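Local coordinates for glutaredoxin (Grx-1) (PDB 3IC4), which probably transfers electrons as a small thiol-disulfide oxidoreductase of the glutaredoxin family, with the thioredoxin fold, at residues Val14-Thr28 with Val68-Tyr81. Sequence-based numbering, arbitrary orientation.
Sequences VLMYGLSTCPHCKRT and VPVVVKGDKHVLGY
L15 and V72 exchange two backbone hydrogen bonds, and Y17 and V70 two more, the tightest being V72 N to L15 O and Y17 N to V70 O, both 2.8 Å. These four bonds join strands 15-18 and 70-73, antiparallel at 162°, in the middle of a mixed sheet. On one face the Y17 ring turns its CE2 edge to V72 CG2, while helix 49-63 packs against the same tyrosine. On the other, V71 is gripped by three neighbours: CG1, anti to the backbone N (chi1 -180°), meets V14, which leaves CG2 placed to touch M16 CG and reach T28 CG2 at 3.5 Å.

T28 OG1 donates to H24 O (2.8 Å), which T28 N approaches from the opposite face of the carbonyl; the hydroxyl oxygen thus held also lies against P69 CG and the edge of the Y81 ring. R27 CB sits almost squarely over that ring, a CH-pi contact 3.7 Å from its centroid. An alanine in place of Y81 would probably uncover R27 CB and deprive T28 of its aromatic neighbour.

C22 caps helix 23-35, its SG accepting from C25 N. C25 SG, accepting from L19 N, rests 3.8 Å from CD of P69, which follows a cis peptide bond. A CxxC sequence at a helix start, its second cysteine beside a cis-proline, is characteristic of the thioredoxin fold and probably forms the redox site here, as in other glutaredoxins.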
loop_
_atom_site.group_PDB
_atom_site.type_symbol
_atom_site.label_atom_id
_atom_site.label_comp_id
_atom_site.label_asym_id
_atom_site.label_seq_id
_atom_site.Cartn_x
_atom_site.Cartn_y
_atom_site.Cartn_z
ATOM N N VAL A 14 8.755 -0.816 2.727
ATOM C CA VAL A 14 7.783 -0.248 1.778
ATOM C C VAL A 14 6.507 -1.117 1.718
ATOM O O VAL A 14 6.558 -2.334 1.585
ATOM C CB VAL A 14 8.411 -0.123 0.376
ATOM C CG1 VAL A 14 7.419 0.406 -0.605
ATOM C CG2 VAL A 14 9.607 0.765 0.446
ATOM N N LEU A 15 5.356 -0.460 1.861
ATOM C CA LEU A 15 4.078 -1.171 1.837
ATOM C C LEU A 15 3.137 -0.514 0.844
ATOM O O LEU A 15 2.945 0.698 0.885
ATOM C CB LEU A 15 3.426 -1.100 3.239
ATOM C CG LEU A 15 2.077 -1.804 3.388
ATOM C CD1 LEU A 15 2.179 -3.297 3.147
ATOM C CD2 LEU A 15 1.453 -1.552 4.763
HETATM N N MSE A 16 2.540 -1.352 -0.001
HETATM C CA MSE A 16 1.451 -0.931 -0.875
HETATM C C MSE A 16 0.101 -1.496 -0.450
HETATM O O MSE A 16 -0.033 -2.708 -0.181
HETATM C CB MSE A 16 1.764 -1.397 -2.292
HETATM C CG MSE A 16 0.785 -0.959 -3.295
HETATM SE SE MSE A 16 1.149 -1.783 -4.997
HETATM C CE MSE A 16 -0.664 -2.149 -5.555
ATOM N N TYR A 17 -0.902 -0.616 -0.462
ATOM C CA TYR A 17 -2.302 -0.999 -0.313
ATOM C C TYR A 17 -2.968 -0.836 -1.675
ATOM O O TYR A 17 -2.819 0.188 -2.329
ATOM C CB TYR A 17 -3.007 -0.076 0.645
ATOM C CG TYR A 17 -2.509 -0.090 2.043
ATOM C CD1 TYR A 17 -3.076 -0.933 3.003
ATOM C CD2 TYR A 17 -1.488 0.787 2.440
ATOM C CE1 TYR A 17 -2.630 -0.881 4.329
ATOM C CE2 TYR A 17 -1.063 0.833 3.762
ATOM C CZ TYR A 17 -1.628 -0.003 4.670
ATOM O OH TYR A 17 -1.185 0.087 5.940
ATOM N N GLY A 18 -3.706 -1.854 -2.107
ATOM C CA GLY A 18 -4.440 -1.733 -3.361
ATOM C C GLY A 18 -5.515 -2.788 -3.554
ATOM O O GLY A 18 -5.857 -3.477 -2.647
ATOM N N LEU A 19 -6.105 -2.791 -4.727
ATOM C CA LEU A 19 -7.002 -3.831 -5.158
ATOM C C LEU A 19 -6.357 -4.528 -6.343
ATOM O O LEU A 19 -5.855 -3.890 -7.251
ATOM C CB LEU A 19 -8.324 -3.257 -5.607
ATOM C CG LEU A 19 -9.144 -2.458 -4.575
ATOM C CD1 LEU A 19 -10.292 -1.846 -5.289
ATOM C CD2 LEU A 19 -9.613 -3.397 -3.523
ATOM N N SER A 20 -6.537 -5.835 -6.371
ATOM C CA SER A 20 -5.831 -6.688 -7.346
ATOM C C SER A 20 -6.387 -6.443 -8.728
ATOM O O SER A 20 -5.707 -6.732 -9.756
ATOM C CB SER A 20 -5.895 -8.156 -6.912
ATOM O OG SER A 20 -7.187 -8.670 -7.136
ATOM N N THR A 21 -7.632 -5.990 -8.776
ATOM C CA THR A 21 -8.388 -5.703 -9.988
ATOM C C THR A 21 -8.211 -4.307 -10.534
ATOM O O THR A 21 -8.729 -3.985 -11.630
ATOM C CB THR A 21 -9.873 -5.974 -9.696
ATOM O OG1 THR A 21 -10.262 -5.206 -8.554
ATOM C CG2 THR A 21 -10.051 -7.417 -9.352
ATOM N N CYS A 22 -7.475 -3.467 -9.833
ATOM C CA CYS A 22 -7.391 -2.054 -10.229
ATOM C C CYS A 22 -6.172 -1.805 -11.124
ATOM O O CYS A 22 -5.063 -2.143 -10.703
ATOM C CB CYS A 22 -7.241 -1.220 -9.009
ATOM S SG CYS A 22 -6.662 0.504 -9.255
ATOM N N PRO A 23 -6.339 -1.186 -12.293
ATOM C CA PRO A 23 -5.189 -1.010 -13.186
ATOM C C PRO A 23 -4.138 -0.032 -12.699
ATOM O O PRO A 23 -2.973 -0.201 -13.013
ATOM C CB PRO A 23 -5.816 -0.532 -14.478
ATOM C CG PRO A 23 -7.064 0.119 -14.066
ATOM C CD PRO A 23 -7.578 -0.665 -12.909
ATOM N N HIS A 24 -4.533 0.942 -11.879
ATOM C CA HIS A 24 -3.553 1.855 -11.248
ATOM C C HIS A 24 -2.705 1.141 -10.261
ATOM O O HIS A 24 -1.514 1.349 -10.195
ATOM C CB HIS A 24 -4.236 3.000 -10.519
ATOM C CG HIS A 24 -5.261 3.701 -11.344
ATOM N ND1 HIS A 24 -4.929 4.409 -12.467
ATOM C CD2 HIS A 24 -6.600 3.849 -11.176
ATOM C CE1 HIS A 24 -6.020 4.930 -12.994
ATOM N NE2 HIS A 24 -7.053 4.635 -12.217
ATOM N N CYS A 25 -3.349 0.265 -9.506
ATOM C CA CYS A 25 -2.656 -0.612 -8.526
ATOM C C CYS A 25 -1.740 -1.592 -9.194
ATOM O O CYS A 25 -0.615 -1.779 -8.742
ATOM C CB CYS A 25 -3.635 -1.374 -7.670
ATOM S SG CYS A 25 -4.623 -0.287 -6.633
ATOM N N LYS A 26 -2.195 -2.195 -10.294
ATOM C CA LYS A 26 -1.320 -3.081 -11.115
ATOM C C LYS A 26 -0.056 -2.371 -11.583
ATOM O O LYS A 26 1.034 -2.925 -11.516
ATOM C CB LYS A 26 -2.058 -3.643 -12.337
ATOM C CG LYS A 26 -3.140 -4.649 -12.039
ATOM C CD LYS A 26 -3.870 -5.098 -13.305
ATOM C CE LYS A 26 -5.089 -5.894 -12.986
ATOM N NZ LYS A 26 -5.618 -6.432 -14.213
ATOM N N ARG A 27 -0.204 -1.173 -12.120
ATOM C CA ARG A 27 0.918 -0.367 -12.603
ATOM C C ARG A 27 1.922 -0.062 -11.457
ATOM O O ARG A 27 3.123 -0.157 -11.594
ATOM C CB ARG A 27 0.420 0.930 -13.246
ATOM C CG ARG A 27 -0.104 0.770 -14.644
ATOM C CD ARG A 27 -0.450 2.122 -15.273
ATOM N NE ARG A 27 -1.780 2.532 -14.893
ATOM C CZ ARG A 27 -2.908 2.127 -15.479
ATOM N NH1 ARG A 27 -4.062 2.607 -15.037
ATOM N NH2 ARG A 27 -2.959 1.266 -16.484
ATOM N N THR A 28 1.365 0.307 -10.312
ATOM C CA THR A 28 2.185 0.616 -9.148
ATOM C C THR A 28 2.952 -0.632 -8.665
ATOM O O THR A 28 4.123 -0.545 -8.352
ATOM C CB THR A 28 1.305 1.141 -8.001
ATOM O OG1 THR A 28 0.564 2.258 -8.482
ATOM C CG2 THR A 28 2.128 1.572 -6.757
ATOM N N VAL A 68 -7.076 4.182 -3.633
ATOM C CA VAL A 68 -5.846 3.391 -3.781
ATOM C C VAL A 68 -5.372 3.561 -5.240
ATOM O O VAL A 68 -6.158 4.004 -6.068
ATOM C CB VAL A 68 -6.066 1.854 -3.442
ATOM C CG1 VAL A 68 -6.360 1.659 -1.927
ATOM C CG2 VAL A 68 -7.223 1.334 -4.234
ATOM N N PRO A 69 -4.085 3.254 -5.544
ATOM C CA PRO A 69 -3.061 2.704 -4.605
ATOM C C PRO A 69 -2.531 3.698 -3.594
ATOM O O PRO A 69 -2.529 4.888 -3.829
ATOM C CB PRO A 69 -1.899 2.295 -5.545
ATOM C CG PRO A 69 -2.027 3.308 -6.701
ATOM C CD PRO A 69 -3.513 3.384 -6.907
ATOM N N VAL A 70 -2.093 3.184 -2.433
ATOM C CA VAL A 70 -1.296 3.984 -1.495
ATOM C C VAL A 70 -0.005 3.227 -1.224
ATOM O O VAL A 70 -0.014 2.009 -0.966
ATOM C CB VAL A 70 -2.033 4.284 -0.173
ATOM C CG1 VAL A 70 -1.085 4.974 0.894
ATOM C CG2 VAL A 70 -3.242 5.137 -0.484
ATOM N N VAL A 71 1.095 3.915 -1.369
ATOM C CA VAL A 71 2.413 3.337 -1.059
ATOM C C VAL A 71 3.001 4.173 0.081
ATOM O O VAL A 71 3.070 5.386 0.013
ATOM C CB VAL A 71 3.372 3.286 -2.261
ATOM C CG1 VAL A 71 4.729 2.663 -1.856
ATOM C CG2 VAL A 71 2.750 2.461 -3.399
ATOM N N VAL A 72 3.428 3.449 1.101
ATOM C CA VAL A 72 3.909 4.031 2.348
ATOM C C VAL A 72 5.342 3.637 2.579
ATOM O O VAL A 72 5.705 2.441 2.469
ATOM C CB VAL A 72 3.091 3.582 3.582
ATOM C CG1 VAL A 72 3.601 4.378 4.844
ATOM C CG2 VAL A 72 1.593 3.790 3.299
ATOM N N LYS A 73 6.166 4.629 2.879
ATOM C CA LYS A 73 7.562 4.366 3.353
ATOM C C LYS A 73 7.832 5.276 4.515
ATOM O O LYS A 73 7.913 6.504 4.325
ATOM C CB LYS A 73 8.575 4.654 2.249
ATOM C CG LYS A 73 9.995 4.241 2.622
ATOM C CD LYS A 73 11.042 4.601 1.608
ATOM C CE LYS A 73 12.429 4.395 2.205
ATOM N NZ LYS A 73 13.370 4.057 1.103
ATOM N N GLY A 74 8.014 4.708 5.715
ATOM C CA GLY A 74 8.232 5.512 6.939
ATOM C C GLY A 74 6.987 6.360 7.194
ATOM O O GLY A 74 5.876 5.821 7.145
ATOM N N ASP A 75 7.187 7.668 7.341
ATOM C CA ASP A 75 6.095 8.613 7.553
ATOM C C ASP A 75 5.586 9.272 6.317
ATOM O O ASP A 75 4.688 10.106 6.414
ATOM C CB ASP A 75 6.482 9.653 8.587
ATOM C CG ASP A 75 6.739 9.031 9.943
ATOM O OD1 ASP A 75 6.122 7.953 10.261
ATOM O OD2 ASP A 75 7.541 9.633 10.673
ATOM N N LYS A 76 6.071 8.849 5.135
ATOM C CA LYS A 76 5.674 9.463 3.865
ATOM C C LYS A 76 4.818 8.482 3.074
ATOM O O LYS A 76 4.827 7.308 3.336
ATOM C CB LYS A 76 6.891 9.914 3.071
ATOM C CG LYS A 76 7.617 11.061 3.745
ATOM C CD LYS A 76 8.619 11.741 2.858
ATOM C CE LYS A 76 7.943 12.392 1.628
ATOM N NZ LYS A 76 7.281 13.720 1.945
ATOM N N HIS A 77 4.002 9.002 2.155
ATOM C CA HIS A 77 3.206 8.150 1.315
ATOM C C HIS A 77 2.986 8.808 -0.044
ATOM O O HIS A 77 3.216 9.997 -0.217
ATOM C CB HIS A 77 1.837 7.820 1.958
ATOM C CG HIS A 77 0.886 8.998 2.021
ATOM N ND1 HIS A 77 0.915 9.948 3.026
ATOM C CD2 HIS A 77 -0.076 9.401 1.150
ATOM C CE1 HIS A 77 -0.007 10.870 2.792
ATOM N NE2 HIS A 77 -0.621 10.568 1.655
ATOM N N VAL A 78 2.591 7.986 -1.008
ATOM C CA VAL A 78 2.096 8.468 -2.295
ATOM C C VAL A 78 0.720 7.848 -2.510
ATOM O O VAL A 78 0.536 6.639 -2.358
ATOM C CB VAL A 78 3.122 8.158 -3.446
ATOM C CG1 VAL A 78 2.458 8.378 -4.860
ATOM C CG2 VAL A 78 4.429 8.973 -3.243
ATOM N N LEU A 79 -0.258 8.676 -2.886
ATOM C CA LEU A 79 -1.578 8.212 -3.190
ATOM C C LEU A 79 -1.689 8.356 -4.697
ATOM O O LEU A 79 -1.523 9.452 -5.245
ATOM C CB LEU A 79 -2.634 9.064 -2.468
ATOM C CG LEU A 79 -4.101 9.016 -2.899
ATOM C CD1 LEU A 79 -4.617 7.645 -2.710
ATOM C CD2 LEU A 79 -4.926 10.025 -2.095
ATOM N N GLY A 80 -1.938 7.217 -5.341
ATOM C CA GLY A 80 -2.069 7.105 -6.789
ATOM C C GLY A 80 -0.794 6.684 -7.517
ATOM O O GLY A 80 0.312 6.785 -6.968
ATOM N N TYR A 81 -0.949 6.196 -8.745
ATOM C CA TYR A 81 0.175 5.891 -9.576
ATOM C C TYR A 81 0.772 7.135 -10.201
ATOM O O TYR A 81 0.166 7.805 -11.091
ATOM C CB TYR A 81 -0.213 4.916 -10.685
ATOM C CG TYR A 81 0.934 4.542 -11.576
ATOM C CD1 TYR A 81 1.972 3.764 -11.108
ATOM C CD2 TYR A 81 0.990 4.941 -12.899
ATOM C CE1 TYR A 81 3.019 3.442 -11.908
ATOM C CE2 TYR A 81 2.019 4.554 -13.726
ATOM C CZ TYR A 81 3.026 3.821 -13.230
ATOM O OH TYR A 81 4.061 3.414 -14.079
#